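Local coordinates for cytosolic IMP-GMP specific 5'-nucleotidase (Legionella pneumophila subsp. pneumophila, PDB 4OHF), which probably hydrolyses IMP and GMP to their nucleosides and phosphate, as a magnesium-binding cytosolic nucleotidase with a HAD-like fold, at residues Arg187-Val191 against Lys433-Glu439. Sequence-based numbering, arbitrary orientation.
Sequences REKEV and KLSDLLE
E188 reaches across to S435 and joins two distant parts of the chain. Its CG stands anti to the backbone N (chi1 172°) and the side chain is extended beyond CG, which carries the carboxylate over to 433-439. The contact begins at CD of E188, 3.4 Å from OG of S435 and 3.8 Å from its CB. OE1 accepts a hydrogen bond from OG of S435, though its exact length is doubtful. OE2 of E188 accepts a hydrogen bond from a water at 3.0 Å, and the same water accepts from the backbone N of S435. OE2 also forms a salt bridge with R30, so both carboxylate oxygens are engaged. The aliphatic part of K433 passes the carboxylate, with its CE 3.7 Å from OE1 of E188. NZ of K433 turns instead to OD2 of D436, in a salt bridge of 3.2 Å. Beside this polar link, CB of E190 packs on CB of S435 at 3.9 Å, and CD1 of L438 lies 3.8 Å from O of V191. The contact thus joins the start of helix 189-200 to the short helix 434-438, which follows strand 429-431 of the main sheet. V191 and L434 both rest on L28 of helix 24-28, and I366 of the second subunit packs on E190 and E439.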
ATOM      1  N   ARG B 187     -36.533 -15.455  22.786  1.00 51.06           N
ATOM      2  CA  ARG B 187     -36.061 -16.164  23.968  1.00 53.82           C
ATOM      3  C   ARG B 187     -35.969 -17.653  23.657  1.00 55.13           C
ATOM      4  O   ARG B 187     -36.741 -18.183  22.861  1.00 56.56           O
ATOM      5  CB  ARG B 187     -37.018 -15.929  25.127  1.00 56.04           C
ATOM      6  CG  ARG B 187     -36.937 -14.525  25.708  1.00 57.98           C
ATOM      7  CD  ARG B 187     -38.227 -14.153  26.423  1.00 61.01           C
ATOM      8  NE  ARG B 187     -37.978 -13.343  27.611  1.00 60.81           N
ATOM      9  CZ  ARG B 187     -38.935 -12.813  28.363  1.00 61.48           C
ATOM     10  NH1 ARG B 187     -40.212 -13.005  28.044  1.00 61.05           N
ATOM     11  NH2 ARG B 187     -38.613 -12.104  29.439  1.00 59.63           N
ATOM     12  N   GLU B 188     -35.019 -18.332  24.276  1.00 56.91           N
ATOM     13  CA  GLU B 188     -34.837 -19.751  24.014  1.00 57.67           C
ATOM     14  C   GLU B 188     -34.254 -20.448  25.228  1.00 57.61           C
ATOM     15  O   GLU B 188     -33.097 -20.225  25.578  1.00 58.97           O
ATOM     16  CB  GLU B 188     -33.910 -19.945  22.798  1.00 57.18           C
ATOM     17  CG  GLU B 188     -33.475 -21.392  22.538  1.00 58.74           C
ATOM     18  CD  GLU B 188     -32.492 -21.528  21.373  1.00 59.54           C
ATOM     19  OE1 GLU B 188     -32.024 -22.659  21.118  1.00 59.95           O
ATOM     20  OE2 GLU B 188     -32.190 -20.511  20.710  1.00 57.14           O
ATOM     21  N   LYS B 189     -35.060 -21.288  25.867  1.00 56.70           N
ATOM     22  CA  LYS B 189     -34.617 -22.034  27.038  1.00 56.80           C
ATOM     23  C   LYS B 189     -33.309 -22.782  26.790  1.00 54.64           C
ATOM     24  O   LYS B 189     -32.400 -22.750  27.612  1.00 54.73           O
ATOM     25  CB  LYS B 189     -35.701 -23.032  27.469  1.00 58.49           C
ATOM     26  CG  LYS B 189     -35.277 -23.959  28.607  1.00 63.16           C
ATOM     27  CD  LYS B 189     -36.448 -24.711  29.259  1.00 65.17           C
ATOM     28  CE  LYS B 189     -37.149 -25.680  28.299  1.00 67.13           C
ATOM     29  NZ  LYS B 189     -37.872 -24.991  27.187  1.00 66.96           N
ATOM     30  N   GLU B 190     -33.214 -23.444  25.650  1.00 53.30           N
ATOM     31  CA  GLU B 190     -32.021 -24.208  25.320  1.00 54.20           C
ATOM     32  C   GLU B 190     -30.698 -23.462  25.547  1.00 53.29           C
ATOM     33  O   GLU B 190     -29.727 -24.050  26.025  1.00 53.07           O
ATOM     34  CB  GLU B 190     -32.101 -24.697  23.871  1.00 56.80           C
ATOM     35  CG  GLU B 190     -33.217 -25.717  23.572  1.00 59.40           C
ATOM     36  CD  GLU B 190     -34.643 -25.180  23.812  1.00 62.97           C
ATOM     37  OE1 GLU B 190     -34.991 -24.078  23.327  1.00 61.17           O
ATOM     38  OE2 GLU B 190     -35.431 -25.879  24.486  1.00 65.23           O
ATOM     39  N   VAL B 191     -30.650 -22.176  25.207  1.00 51.16           N
ATOM     40  CA  VAL B 191     -29.425 -21.400  25.378  1.00 49.46           C
ATOM     41  C   VAL B 191     -28.945 -21.471  26.817  1.00 49.33           C
ATOM     42  O   VAL B 191     -27.783 -21.773  27.069  1.00 48.56           O
ATOM     43  CB  VAL B 191     -29.616 -19.904  24.992  1.00 49.13           C
ATOM     44  CG1 VAL B 191     -28.407 -19.096  25.425  1.00 46.28           C
ATOM     45  CG2 VAL B 191     -29.808 -19.768  23.498  1.00 45.45           C
ATOM     46  N   LYS B 433     -27.444 -21.498  14.961  1.00 36.51           N
ATOM     47  CA  LYS B 433     -27.568 -20.773  16.224  1.00 35.19           C
ATOM     48  C   LYS B 433     -26.756 -21.412  17.351  1.00 34.35           C
ATOM     49  O   LYS B 433     -26.483 -22.607  17.348  1.00 33.09           O
ATOM     50  CB  LYS B 433     -29.047 -20.653  16.639  1.00 36.35           C
ATOM     51  CG  LYS B 433     -29.763 -21.981  16.848  1.00 35.59           C
ATOM     52  CD  LYS B 433     -31.191 -21.763  17.304  1.00 38.97           C
ATOM     53  CE  LYS B 433     -31.905 -23.085  17.479  1.00 37.86           C
ATOM     54  NZ  LYS B 433     -31.758 -23.862  16.222  1.00 44.58           N
ATOM     55  N   LEU B 434     -26.380 -20.595  18.319  1.00 34.33           N
ATOM     56  CA  LEU B 434     -25.567 -21.015  19.450  1.00 35.80           C
ATOM     57  C   LEU B 434     -25.996 -22.288  20.193  1.00 37.98           C
ATOM     58  O   LEU B 434     -25.141 -23.106  20.578  1.00 37.93           O
ATOM     59  CB  LEU B 434     -25.477 -19.858  20.433  1.00 35.58           C
ATOM     60  CG  LEU B 434     -24.585 -20.018  21.654  1.00 36.80           C
ATOM     61  CD1 LEU B 434     -23.110 -20.263  21.241  1.00 38.04           C
ATOM     62  CD2 LEU B 434     -24.708 -18.747  22.463  1.00 35.53           C
ATOM     63  N   SER B 435     -27.297 -22.470  20.410  1.00 36.91           N
ATOM     64  CA  SER B 435     -27.744 -23.654  21.131  1.00 37.22           C
ATOM     65  C   SER B 435     -27.408 -24.908  20.320  1.00 37.36           C
ATOM     66  O   SER B 435     -27.362 -26.015  20.858  1.00 36.16           O
ATOM     67  CB  SER B 435     -29.252 -23.579  21.428  1.00 37.11           C
ATOM     68  OG  SER B 435     -30.026 -23.640  20.244  1.00 36.83           O
ATOM     69  N   ASP B 436     -27.180 -24.740  19.019  1.00 37.46           N
ATOM     70  CA  ASP B 436     -26.807 -25.882  18.190  1.00 37.18           C
ATOM     71  C   ASP B 436     -25.474 -26.371  18.762  1.00 36.62           C
ATOM     72  O   ASP B 436     -25.293 -27.549  19.058  1.00 37.13           O
ATOM     73  CB  ASP B 436     -26.649 -25.473  16.717  1.00 36.73           C
ATOM     74  CG  ASP B 436     -27.991 -25.188  16.035  1.00 40.48           C
ATOM     75  OD1 ASP B 436     -27.987 -24.595  14.922  1.00 40.48           O
ATOM     76  OD2 ASP B 436     -29.048 -25.555  16.609  1.00 38.53           O
ATOM     77  N   LEU B 437     -24.542 -25.453  18.945  1.00 36.70           N
ATOM     78  CA  LEU B 437     -23.260 -25.828  19.509  1.00 37.74           C
ATOM     79  C   LEU B 437     -23.392 -26.281  20.966  1.00 38.26           C
ATOM     80  O   LEU B 437     -22.898 -27.350  21.331  1.00 39.40           O
ATOM     81  CB  LEU B 437     -22.273 -24.663  19.422  1.00 35.54           C
ATOM     82  CG  LEU B 437     -20.943 -24.890  20.144  1.00 37.59           C
ATOM     83  CD1 LEU B 437     -20.233 -26.086  19.534  1.00 38.68           C
ATOM     84  CD2 LEU B 437     -20.085 -23.645  20.047  1.00 36.37           C
ATOM     85  N   LEU B 438     -24.065 -25.489  21.795  1.00 38.60           N
ATOM     86  CA  LEU B 438     -24.175 -25.823  23.213  1.00 40.58           C
ATOM     87  C   LEU B 438     -24.898 -27.127  23.510  1.00 42.27           C
ATOM     88  O   LEU B 438     -24.899 -27.595  24.643  1.00 42.99           O
ATOM     89  CB  LEU B 438     -24.832 -24.676  23.980  1.00 39.55           C
ATOM     90  CG  LEU B 438     -24.129 -23.319  23.878  1.00 39.58           C
ATOM     91  CD1 LEU B 438     -24.945 -22.275  24.613  1.00 39.76           C
ATOM     92  CD2 LEU B 438     -22.734 -23.410  24.454  1.00 40.88           C
ATOM     93  N   GLU B 439     -25.500 -27.719  22.487  1.00 44.97           N
ATOM     94  CA  GLU B 439     -26.233 -28.969  22.648  1.00 46.55           C
ATOM     95  C   GLU B 439     -25.278 -30.152  22.437  1.00 46.52           C
ATOM     96  O   GLU B 439     -25.626 -31.306  22.658  1.00 44.53           O
ATOM     97  CB  GLU B 439     -27.359 -29.029  21.619  1.00 50.81           C
ATOM     98  CG  GLU B 439     -28.625 -29.647  22.139  1.00 57.25           C
ATOM     99  CD  GLU B 439     -29.363 -28.710  23.070  1.00 61.19           C
ATOM    100  OE1 GLU B 439     -30.085 -27.819  22.567  1.00 63.11           O
ATOM    101  OE2 GLU B 439     -29.210 -28.855  24.302  1.00 64.74           O
TER
HETATM  102  O   HOH W   1     -29.307 -19.981  20.116  1.00 39.10           O